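Local coordinates for protein D-psicose 3-epimerase (Agrobacterium tumefaciens, PDB 2HK0) that probably epimerises ketohexoses at C3, interconverting D-fructose and D-psicose in a metal-dependent TIM-barrel active site, at residues H59-S64 against L113-K118; T91-L94 against A100-A103; G144-G149 against V190-K195. All coordinates share one frame; numbering follows the deposited sequence.

Interaction 1: residues H59-S64 against L113-K118; sequences HINEYS and LSNVAK
Ile60 and Asn61 meet the outer helix 99-118 through Asn115 and Val116. They lie in the connection after strand 52-56 of the TIM barrel, where a type I turn from Ile60 to Tyr63 leads to helix 65-77. In the tightly packed half, the CG2 methyl of Ile60 lies 3.7 Å from Asn115 CB, the two side chains running past each other in opposite senses. Ile60 CD1 reaches Val116 CG2 at a looser 4.3 Å. Ile60 also touches Leu68, and so packs between helices 65-77 and 99-118.

The polar side is the more open one through the partly exposed Asn115 and Lys118, although Asn61 itself is buried. Asn115 ND2 donates to Asn61 OD1 at 2.7 Å with a nearly straight N-H...O angle of 165°. The acceptor lies in the amide plane of Asn115, whereas the donor comes in somewhat tilted from the carbonyl plane of Asn61; the two amide planes stand 61° apart. Asn61 CG is anti to its carbonyl carbon (chi1 -71°), which swings the amide across to the helix. Lys118 NZ donates to Asn115 OD1 at 3.1 Å and forms a salt bridge with Asp65. Asn61 ND2 is hydrogen-bonded to Thr112 OG1.

With both ends of each amide engaged, the flip of either asparagine is defined. The Lys118 ammonium would probably polarise the Asn115 amide, making ND2 a somewhat better donor, an effect partly offset by Asp65.

Interaction 2: residues T91-L94 against A100-A103; sequences TKNL and AVRA
The connection from the third barrel strand (81-85) to helix 99-118 folds back on the first turn of that helix, bringing Thr91, Asn93 and Leu94 against Val101 and Arg102. Such beta-alpha loops lie at the C-terminal mouth of a TIM barrel. Val101 contributes the most buried surface: its CG1 methyl presses on Thr91 O at 3.3 Å. The Asn93 side chain crosses that of Val101 at a slant, Asn93 ND2 lying 3.7 Å from Val101 CG1.

No conventional hydrogen bond joins the two segments. The backbone oxygen of Asn93 instead receives a CA-H...O contact from Arg102 CA, 3.4 Å away with an angle of 160° at the hydrogen. Asn93 O also lies 3.4 Å from Val101 O, a meeting of two acceptors that brings no bonding. Farther along, Arg102 CD approaches Leu94 O at 3.8 Å; the chain then bends, and NH1 hydrogen-bonds to Ser96 O.

Asn93 CG sits between the backbone N and carbonyl carbon (chi1 69°). From there OD1 accepts from Ser95 N, as in an Asx turn, and from Ser96 N, while ND2 donates to Ser89 O. Between the two segments, then, the contact rests on packing and the CA-H...O contact, with the buried Asn93 N finding no partner, while the bond from Arg102 NH1 to Ser96 O adds a polar tie from helix to loop.

Interaction 3: residues G144-G149 against V190-K195; sequences GDYARG and VKDVGK
The Tyr146 ring meets Asp192 at its edge: carboxylate oxygen OD2 lies in the ring plane beside the hydroxyl, on the CE2 side, 2.5 Å from Tyr146 OH and 3.5 Å from ring carbon CE2. The ring and carboxylate planes are 70° apart, so the acid is turned well across the ring. Tyr146 also touches Val179, in a loop. The other flat group, the Arg148 guanidinium, carries Gly144 O 3.2 Å above one face, offset toward the rim, and has Asp145 CG in plane at its edge; a salt bridge joins Arg148 NH1 to Asp145 OD1, although the position of NH1 is less certain.

Tyr146 OH is the donor to Asp192 OD2, in a bond so short that its exact length is doubtful. Tyr146 CG is anti to the backbone N (chi1 174°), which extends the phenol away from its own helix and across to the next. These two helices, 142-162 and 183-193, are consecutive outer helices of the TIM barrel, linked through strand 166-170, and the Tyr-Asp pair bridges them at the protein surface. Only 98 Å² is buried between the two segments, and Asp192 is solvent-exposed.

The same helices also pack through the buried Val193 on Ile153. Asp192, for its part, touches Val150. Gly194, with a positive phi of 63°, takes the chain out of helix 183-193, after which Lys195 NZ forms a salt bridge with Asp158 of helix 142-162.

Overall arrangement
All three contacts lie in the helices and loops around a single eight-stranded parallel barrel. Interactions 1 and 2 share helix 99-118: interaction 1 uses its C-terminal end and interaction 2 its first turn, with centres 19 Å apart and nearest atoms about 8 Å apart. Both segments of interaction 2 fall between those of interaction 1 in sequence, and interaction 3 follows both. Interactions 2 and 3 have centres 16 Å apart and do touch, Arg102 NH1 packing 3.6 Å from Arg148 CD, so helices 99-118 and 142-162 adjoin there. Interaction 3 carries the series on to helix 183-193, about 26 Å between centres from interaction 1. Interactions 1 and 3 tie neighbouring outer elements of the barrel, whereas interaction 2 folds a loop onto its own following helix.

Interaction 1: residues H59-S64 against L113-K118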
ATOM      1  N   HIS A  59     -30.551  15.440 -18.941  1.00 48.22           N
ATOM      2  CA  HIS A  59     -30.437  15.726 -20.367  1.00 47.88           C
ATOM      3  C   HIS A  59     -31.493  14.942 -21.129  1.00 46.73           C
ATOM      4  O   HIS A  59     -32.113  15.441 -22.067  1.00 46.85           O
ATOM      5  CB  HIS A  59     -29.066  15.302 -20.893  1.00 49.64           C
ATOM      6  CG  HIS A  59     -28.026  16.371 -20.815  1.00 52.76           C
ATOM      7  ND1 HIS A  59     -28.139  17.569 -21.488  1.00 54.75           N
ATOM      8  CD2 HIS A  59     -26.843  16.419 -20.157  1.00 54.62           C
ATOM      9  CE1 HIS A  59     -27.071  18.308 -21.248  1.00 55.87           C
ATOM     10  NE2 HIS A  59     -26.268  17.632 -20.444  1.00 55.62           N
ATOM     11  N   ILE A  60     -31.681  13.699 -20.711  1.00 44.67           N
ATOM     12  CA  ILE A  60     -32.628  12.799 -21.346  1.00 43.66           C
ATOM     13  C   ILE A  60     -34.079  13.290 -21.343  1.00 42.55           C
ATOM     14  O   ILE A  60     -34.809  13.070 -22.309  1.00 40.15           O
ATOM     15  CB  ILE A  60     -32.520  11.406 -20.693  1.00 43.66           C
ATOM     16  CG1 ILE A  60     -31.090  10.887 -20.884  1.00 43.43           C
ATOM     17  CG2 ILE A  60     -33.534  10.448 -21.290  1.00 43.15           C
ATOM     18  CD1 ILE A  60     -30.805   9.544 -20.244  1.00 43.40           C
ATOM     19  N   ASN A  61     -34.488  13.973 -20.278  1.00 41.82           N
ATOM     20  CA  ASN A  61     -35.857  14.470 -20.182  1.00 42.44           C
ATOM     21  C   ASN A  61     -36.178  15.622 -21.127  1.00 44.04           C
ATOM     22  O   ASN A  61     -37.334  16.020 -21.253  1.00 43.02           O
ATOM     23  CB  ASN A  61     -36.166  14.905 -18.750  1.00 40.60           C
ATOM     24  CG  ASN A  61     -36.291  13.731 -17.806  1.00 39.43           C
ATOM     25  OD1 ASN A  61     -36.695  12.648 -18.213  1.00 38.05           O
ATOM     26  ND2 ASN A  61     -35.959  13.942 -16.539  1.00 39.14           N
ATOM     27  N   GLU A  62     -35.164  16.151 -21.797  1.00 46.26           N
ATOM     28  CA  GLU A  62     -35.383  17.272 -22.699  1.00 48.46           C
ATOM     29  C   GLU A  62     -35.449  16.907 -24.170  1.00 48.60           C
ATOM     30  O   GLU A  62     -35.870  17.719 -24.996  1.00 49.78           O
ATOM     31  CB  GLU A  62     -34.310  18.338 -22.474  1.00 50.08           C
ATOM     32  CG  GLU A  62     -34.485  19.063 -21.151  1.00 52.94           C
ATOM     33  CD  GLU A  62     -35.954  19.305 -20.833  1.00 55.29           C
ATOM     34  OE1 GLU A  62     -36.671  19.862 -21.697  1.00 56.82           O
ATOM     35  OE2 GLU A  62     -36.396  18.931 -19.719  1.00 56.99           O
ATOM     36  N   TYR A  63     -35.040  15.685 -24.494  1.00 48.04           N
ATOM     37  CA  TYR A  63     -35.057  15.217 -25.872  1.00 47.14           C
ATOM     38  C   TYR A  63     -36.444  14.755 -26.281  1.00 46.17           C
ATOM     39  O   TYR A  63     -37.203  14.240 -25.466  1.00 45.68           O
ATOM     40  CB  TYR A  63     -34.072  14.060 -26.048  1.00 48.02           C
ATOM     41  CG  TYR A  63     -32.625  14.470 -25.965  1.00 48.32           C
ATOM     42  CD1 TYR A  63     -32.056  15.294 -26.938  1.00 48.91           C
ATOM     43  CD2 TYR A  63     -31.824  14.048 -24.910  1.00 48.48           C
ATOM     44  CE1 TYR A  63     -30.720  15.690 -26.856  1.00 49.56           C
ATOM     45  CE2 TYR A  63     -30.489  14.438 -24.818  1.00 49.61           C
ATOM     46  CZ  TYR A  63     -29.945  15.257 -25.792  1.00 49.08           C
ATOM     47  OH  TYR A  63     -28.630  15.642 -25.692  1.00 50.14           O
ATOM     48  N   SER A  64     -36.767  14.942 -27.555  1.00 46.03           N
ATOM     49  CA  SER A  64     -38.051  14.521 -28.090  1.00 45.80           C
ATOM     50  C   SER A  64     -37.972  13.017 -28.267  1.00 45.95           C
ATOM     51  O   SER A  64     -36.882  12.462 -28.356  1.00 46.58           O
ATOM     52  CB  SER A  64     -38.295  15.158 -29.454  1.00 46.04           C
ATOM     53  OG  SER A  64     -37.409  14.623 -30.425  1.00 45.75           O
ATOM     54  N   LEU A 113     -37.401   7.843 -15.519  1.00 21.45           N
ATOM     55  CA  LEU A 113     -37.276   6.399 -15.722  1.00 20.66           C
ATOM     56  C   LEU A 113     -37.922   5.957 -17.048  1.00 20.41           C
ATOM     57  O   LEU A 113     -37.380   5.107 -17.759  1.00 16.68           O
ATOM     58  CB  LEU A 113     -37.928   5.662 -14.543  1.00 21.79           C
ATOM     59  CG  LEU A 113     -37.150   4.965 -13.414  1.00 24.88           C
ATOM     60  CD1 LEU A 113     -35.731   5.440 -13.321  1.00 25.97           C
ATOM     61  CD2 LEU A 113     -37.893   5.177 -12.092  1.00 21.29           C
ATOM     62  N   SER A 114     -39.083   6.528 -17.380  1.00 22.22           N
ATOM     63  CA  SER A 114     -39.754   6.182 -18.632  1.00 23.00           C
ATOM     64  C   SER A 114     -38.877   6.594 -19.814  1.00 23.10           C
ATOM     65  O   SER A 114     -38.731   5.850 -20.784  1.00 22.90           O
ATOM     66  CB  SER A 114     -41.110   6.889 -18.737  1.00 24.71           C
ATOM     67  OG  SER A 114     -41.983   6.457 -17.702  1.00 29.08           O
ATOM     68  N   ASN A 115     -38.294   7.781 -19.733  1.00 23.24           N
ATOM     69  CA  ASN A 115     -37.439   8.258 -20.814  1.00 24.06           C
ATOM     70  C   ASN A 115     -36.165   7.415 -20.906  1.00 24.51           C
ATOM     71  O   ASN A 115     -35.713   7.077 -21.999  1.00 23.87           O
ATOM     72  CB  ASN A 115     -37.106   9.734 -20.606  1.00 25.11           C
ATOM     73  CG  ASN A 115     -38.312  10.635 -20.841  1.00 26.44           C
ATOM     74  OD1 ASN A 115     -39.150  10.343 -21.688  1.00 28.00           O
ATOM     75  ND2 ASN A 115     -38.396  11.730 -20.099  1.00 25.64           N
ATOM     76  N   VAL A 116     -35.613   7.064 -19.746  1.00 23.04           N
ATOM     77  CA  VAL A 116     -34.403   6.250 -19.651  1.00 23.08           C
ATOM     78  C   VAL A 116     -34.597   4.910 -20.370  1.00 22.41           C
ATOM     79  O   VAL A 116     -33.695   4.415 -21.060  1.00 21.19           O
ATOM     80  CB  VAL A 116     -34.070   6.028 -18.156  1.00 25.16           C
ATOM     81  CG1 VAL A 116     -33.349   4.731 -17.953  1.00 25.97           C
ATOM     82  CG2 VAL A 116     -33.246   7.228 -17.633  1.00 26.67           C
ATOM     83  N   ALA A 117     -35.783   4.328 -20.220  1.00 22.06           N
ATOM     84  CA  ALA A 117     -36.077   3.054 -20.866  1.00 23.00           C
ATOM     85  C   ALA A 117     -36.109   3.209 -22.387  1.00 23.51           C
ATOM     86  O   ALA A 117     -35.774   2.268 -23.120  1.00 22.39           O
ATOM     87  CB  ALA A 117     -37.407   2.499 -20.351  1.00 22.92           C
ATOM     88  N   LYS A 118     -36.504   4.394 -22.862  1.00 22.24           N
ATOM     89  CA  LYS A 118     -36.556   4.668 -24.297  1.00 23.84           C
ATOM     90  C   LYS A 118     -35.158   4.620 -24.906  1.00 24.63           C
ATOM     91  O   LYS A 118     -35.011   4.503 -26.126  1.00 25.58           O
ATOM     92  CB  LYS A 118     -37.175   6.042 -24.574  1.00 24.05           C
ATOM     93  CG  LYS A 118     -38.649   6.156 -24.226  1.00 25.65           C
ATOM     94  CD  LYS A 118     -39.142   7.608 -24.360  1.00 28.68           C
ATOM     95  CE  LYS A 118     -40.582   7.748 -23.868  1.00 30.10           C
ATOM     96  NZ  LYS A 118     -41.052   9.164 -23.842  1.00 33.42           N
TER

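Interaction 2: residues T91-L94 against A100-A103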
ATOM      1  N   THR A  91     -35.853  20.777  -4.740  1.00 33.95           N
ATOM      2  CA  THR A  91     -37.302  20.862  -4.920  1.00 33.32           C
ATOM      3  C   THR A  91     -37.956  19.557  -5.396  1.00 33.43           C
ATOM      4  O   THR A  91     -39.171  19.405  -5.318  1.00 32.30           O
ATOM      5  CB  THR A  91     -37.648  21.985  -5.911  1.00 33.35           C
ATOM      6  OG1 THR A  91     -36.883  21.808  -7.109  1.00 33.65           O
ATOM      7  CG2 THR A  91     -37.320  23.342  -5.310  1.00 32.08           C
ATOM      8  N   LYS A  92     -37.152  18.623  -5.897  1.00 33.15           N
ATOM      9  CA  LYS A  92     -37.676  17.342  -6.366  1.00 33.17           C
ATOM     10  C   LYS A  92     -36.783  16.210  -5.874  1.00 31.78           C
ATOM     11  O   LYS A  92     -35.788  15.885  -6.518  1.00 31.39           O
ATOM     12  CB  LYS A  92     -37.736  17.309  -7.900  1.00 35.50           C
ATOM     13  CG  LYS A  92     -38.557  18.427  -8.506  1.00 37.84           C
ATOM     14  CD  LYS A  92     -38.628  18.313 -10.019  1.00 41.41           C
ATOM     15  CE  LYS A  92     -39.419  19.467 -10.620  1.00 41.37           C
ATOM     16  NZ  LYS A  92     -39.447  19.371 -12.104  1.00 45.24           N
ATOM     17  N   ASN A  93     -37.127  15.626  -4.730  1.00 29.50           N
ATOM     18  CA  ASN A  93     -36.335  14.533  -4.177  1.00 28.99           C
ATOM     19  C   ASN A  93     -37.198  13.719  -3.244  1.00 28.13           C
ATOM     20  O   ASN A  93     -38.242  14.194  -2.784  1.00 29.86           O
ATOM     21  CB  ASN A  93     -35.122  15.073  -3.422  1.00 28.91           C
ATOM     22  CG  ASN A  93     -35.504  15.794  -2.150  1.00 28.02           C
ATOM     23  OD1 ASN A  93     -35.977  15.178  -1.189  1.00 29.63           O
ATOM     24  ND2 ASN A  93     -35.300  17.106  -2.132  1.00 25.88           N
ATOM     25  N   LEU A  94     -36.747  12.506  -2.944  1.00 26.06           N
ATOM     26  CA  LEU A  94     -37.500  11.578  -2.102  1.00 24.98           C
ATOM     27  C   LEU A  94     -37.248  11.635  -0.601  1.00 25.00           C
ATOM     28  O   LEU A  94     -37.912  10.942   0.167  1.00 27.27           O
ATOM     29  CB  LEU A  94     -37.243  10.146  -2.584  1.00 23.42           C
ATOM     30  CG  LEU A  94     -37.331   9.927  -4.097  1.00 22.90           C
ATOM     31  CD1 LEU A  94     -36.823   8.545  -4.466  1.00 20.08           C
ATOM     32  CD2 LEU A  94     -38.769  10.127  -4.548  1.00 21.91           C
ATOM     33  N   ALA A 100     -44.920  17.782  -0.498  1.00 33.25           N
ATOM     34  CA  ALA A 100     -45.042  18.274  -1.864  1.00 30.78           C
ATOM     35  C   ALA A 100     -43.767  17.999  -2.643  1.00 29.85           C
ATOM     36  O   ALA A 100     -43.804  17.621  -3.817  1.00 28.75           O
ATOM     37  CB  ALA A 100     -45.335  19.761  -1.859  1.00 33.37           C
ATOM     38  N   VAL A 101     -42.635  18.209  -1.986  1.00 29.02           N
ATOM     39  CA  VAL A 101     -41.346  17.962  -2.601  1.00 28.22           C
ATOM     40  C   VAL A 101     -41.219  16.472  -2.911  1.00 28.31           C
ATOM     41  O   VAL A 101     -40.768  16.100  -3.993  1.00 26.27           O
ATOM     42  CB  VAL A 101     -40.200  18.375  -1.668  1.00 29.04           C
ATOM     43  CG1 VAL A 101     -38.864  18.010  -2.295  1.00 27.81           C
ATOM     44  CG2 VAL A 101     -40.273  19.866  -1.401  1.00 27.43           C
ATOM     45  N   ARG A 102     -41.628  15.629  -1.964  1.00 28.55           N
ATOM     46  CA  ARG A 102     -41.551  14.178  -2.156  1.00 30.06           C
ATOM     47  C   ARG A 102     -42.445  13.723  -3.302  1.00 29.92           C
ATOM     48  O   ARG A 102     -42.090  12.806  -4.041  1.00 28.67           O
ATOM     49  CB  ARG A 102     -41.933  13.424  -0.873  1.00 29.80           C
ATOM     50  CG  ARG A 102     -40.954  13.619   0.294  1.00 33.57           C
ATOM     51  CD  ARG A 102     -41.161  12.562   1.389  1.00 35.81           C
ATOM     52  NE  ARG A 102     -42.518  12.570   1.932  1.00 37.39           N
ATOM     53  CZ  ARG A 102     -42.923  13.353   2.929  1.00 39.59           C
ATOM     54  NH1 ARG A 102     -42.073  14.193   3.501  1.00 40.48           N
ATOM     55  NH2 ARG A 102     -44.182  13.302   3.350  1.00 40.90           N
ATOM     56  N   ALA A 103     -43.604  14.362  -3.446  1.00 28.56           N
ATOM     57  CA  ALA A 103     -44.527  14.014  -4.519  1.00 28.53           C
ATOM     58  C   ALA A 103     -43.932  14.433  -5.856  1.00 28.54           C
ATOM     59  O   ALA A 103     -44.061  13.722  -6.860  1.00 28.80           O
ATOM     60  CB  ALA A 103     -45.875  14.708  -4.308  1.00 30.66           C
TER

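Interaction 3: residues G144-G149 against V190-K195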
ATOM      1  N   GLY A 144     -34.497  11.109  10.045  1.00 24.91           N
ATOM      2  CA  GLY A 144     -35.642  11.444   9.220  1.00 22.83           C
ATOM      3  C   GLY A 144     -35.372  11.271   7.734  1.00 23.65           C
ATOM      4  O   GLY A 144     -36.170  10.664   7.016  1.00 23.73           O
ATOM      5  N   ASP A 145     -34.253  11.798   7.252  1.00 23.46           N
ATOM      6  CA  ASP A 145     -33.933  11.670   5.834  1.00 22.72           C
ATOM      7  C   ASP A 145     -33.741  10.201   5.445  1.00 22.27           C
ATOM      8  O   ASP A 145     -34.073   9.790   4.328  1.00 21.34           O
ATOM      9  CB  ASP A 145     -32.677  12.474   5.489  1.00 23.22           C
ATOM     10  CG  ASP A 145     -32.885  13.965   5.644  1.00 26.09           C
ATOM     11  OD1 ASP A 145     -34.058  14.407   5.589  1.00 22.70           O
ATOM     12  OD2 ASP A 145     -31.877  14.698   5.803  1.00 26.79           O
ATOM     13  N   TYR A 146     -33.209   9.410   6.367  1.00 21.16           N
ATOM     14  CA  TYR A 146     -33.005   7.987   6.103  1.00 22.44           C
ATOM     15  C   TYR A 146     -34.367   7.306   5.914  1.00 22.91           C
ATOM     16  O   TYR A 146     -34.629   6.652   4.893  1.00 21.43           O
ATOM     17  CB  TYR A 146     -32.288   7.337   7.279  1.00 23.33           C
ATOM     18  CG  TYR A 146     -32.162   5.839   7.143  1.00 24.87           C
ATOM     19  CD1 TYR A 146     -31.076   5.275   6.476  1.00 24.77           C
ATOM     20  CD2 TYR A 146     -33.145   4.986   7.648  1.00 24.33           C
ATOM     21  CE1 TYR A 146     -30.968   3.899   6.309  1.00 25.80           C
ATOM     22  CE2 TYR A 146     -33.050   3.606   7.486  1.00 25.64           C
ATOM     23  CZ  TYR A 146     -31.957   3.074   6.813  1.00 26.61           C
ATOM     24  OH  TYR A 146     -31.845   1.718   6.623  1.00 27.33           O
ATOM     25  N   ALA A 147     -35.230   7.468   6.917  1.00 21.68           N
ATOM     26  CA  ALA A 147     -36.558   6.869   6.888  1.00 21.69           C
ATOM     27  C   ALA A 147     -37.372   7.295   5.662  1.00 21.17           C
ATOM     28  O   ALA A 147     -38.001   6.457   5.008  1.00 21.16           O
ATOM     29  CB  ALA A 147     -37.320   7.212   8.188  1.00 20.90           C
ATOM     30  N   ARG A 148     -37.364   8.583   5.339  1.00 19.88           N
ATOM     31  CA  ARG A 148     -38.114   9.044   4.179  1.00 20.55           C
ATOM     32  C   ARG A 148     -37.462   8.556   2.884  1.00 20.30           C
ATOM     33  O   ARG A 148     -38.155   8.268   1.903  1.00 21.02           O
ATOM     34  CB  ARG A 148     -38.225  10.576   4.171  1.00 23.07           C
ATOM     35  CG  ARG A 148     -39.129  11.128   5.293  1.00 27.01           C
ATOM     36  CD  ARG A 148     -39.298  12.648   5.206  1.00 29.36           C
ATOM     37  NE  ARG A 148     -38.728  13.319   6.373  1.00 35.03           N
ATOM     38  CZ  ARG A 148     -37.459  13.684   6.474  1.00 35.20           C
ATOM     39  NH1 ARG A 148     -36.631  13.453   5.478  1.00 40.84           N
ATOM     40  NH2 ARG A 148     -37.010  14.251   7.577  1.00 37.62           N
ATOM     41  N   GLY A 149     -36.136   8.452   2.878  1.00 19.77           N
ATOM     42  CA  GLY A 149     -35.450   7.985   1.679  1.00 18.70           C
ATOM     43  C   GLY A 149     -35.803   6.536   1.358  1.00 19.70           C
ATOM     44  O   GLY A 149     -36.038   6.173   0.198  1.00 19.53           O
ATOM     45  N   VAL A 190     -30.453  -0.502   1.637  1.00 18.91           N
ATOM     46  CA  VAL A 190     -30.995  -1.343   0.584  1.00 18.88           C
ATOM     47  C   VAL A 190     -31.844  -2.497   1.160  1.00 20.46           C
ATOM     48  O   VAL A 190     -32.921  -2.811   0.633  1.00 18.63           O
ATOM     49  CB  VAL A 190     -29.840  -1.866  -0.313  1.00 19.65           C
ATOM     50  CG1 VAL A 190     -30.313  -3.002  -1.227  1.00 17.97           C
ATOM     51  CG2 VAL A 190     -29.325  -0.707  -1.166  1.00 18.51           C
ATOM     52  N   LYS A 191     -31.378  -3.114   2.242  1.00 19.94           N
ATOM     53  CA  LYS A 191     -32.148  -4.204   2.851  1.00 21.68           C
ATOM     54  C   LYS A 191     -33.486  -3.678   3.377  1.00 22.66           C
ATOM     55  O   LYS A 191     -34.505  -4.354   3.281  1.00 21.54           O
ATOM     56  CB  LYS A 191     -31.348  -4.854   3.975  1.00 21.60           C
ATOM     57  CG  LYS A 191     -30.246  -5.771   3.462  1.00 26.31           C
ATOM     58  CD  LYS A 191     -29.424  -6.346   4.604  1.00 26.49           C
ATOM     59  CE  LYS A 191     -28.397  -7.350   4.103  1.00 29.54           C
ATOM     60  NZ  LYS A 191     -27.619  -7.913   5.260  1.00 32.82           N
ATOM     61  N   ASP A 192     -33.475  -2.471   3.935  1.00 22.47           N
ATOM     62  CA  ASP A 192     -34.696  -1.849   4.426  1.00 24.29           C
ATOM     63  C   ASP A 192     -35.668  -1.553   3.293  1.00 24.67           C
ATOM     64  O   ASP A 192     -36.886  -1.607   3.484  1.00 23.92           O
ATOM     65  CB  ASP A 192     -34.400  -0.534   5.135  1.00 28.08           C
ATOM     66  CG  ASP A 192     -34.216  -0.712   6.615  1.00 35.35           C
ATOM     67  OD1 ASP A 192     -34.632  -1.776   7.130  1.00 38.55           O
ATOM     68  OD2 ASP A 192     -33.668   0.205   7.268  1.00 37.50           O
ATOM     69  N   VAL A 193     -35.143  -1.209   2.123  1.00 20.65           N
ATOM     70  CA  VAL A 193     -36.038  -0.925   1.020  1.00 20.20           C
ATOM     71  C   VAL A 193     -36.762  -2.214   0.637  1.00 21.15           C
ATOM     72  O   VAL A 193     -37.947  -2.186   0.319  1.00 19.61           O
ATOM     73  CB  VAL A 193     -35.289  -0.352  -0.204  1.00 18.18           C
ATOM     74  CG1 VAL A 193     -36.190  -0.413  -1.438  1.00 15.39           C
ATOM     75  CG2 VAL A 193     -34.883   1.112   0.080  1.00 16.54           C
ATOM     76  N   GLY A 194     -36.038  -3.333   0.678  1.00 21.09           N
ATOM     77  CA  GLY A 194     -36.616  -4.633   0.371  1.00 22.11           C
ATOM     78  C   GLY A 194     -37.137  -4.850  -1.041  1.00 22.99           C
ATOM     79  O   GLY A 194     -38.204  -5.419  -1.235  1.00 21.52           O
ATOM     80  N   LYS A 195     -36.390  -4.398  -2.034  1.00 22.03           N
ATOM     81  CA  LYS A 195     -36.802  -4.571  -3.417  1.00 22.13           C
ATOM     82  C   LYS A 195     -35.662  -5.229  -4.177  1.00 22.45           C
ATOM     83  O   LYS A 195     -34.492  -4.884  -3.995  1.00 24.03           O
ATOM     84  CB  LYS A 195     -37.159  -3.221  -4.026  1.00 22.26           C
ATOM     85  CG  LYS A 195     -38.407  -2.565  -3.405  1.00 22.85           C
ATOM     86  CD  LYS A 195     -39.681  -3.272  -3.839  1.00 24.36           C
ATOM     87  CE  LYS A 195     -40.926  -2.572  -3.293  1.00 25.38           C
ATOM     88  NZ  LYS A 195     -42.171  -3.177  -3.853  1.00 25.94           N
TER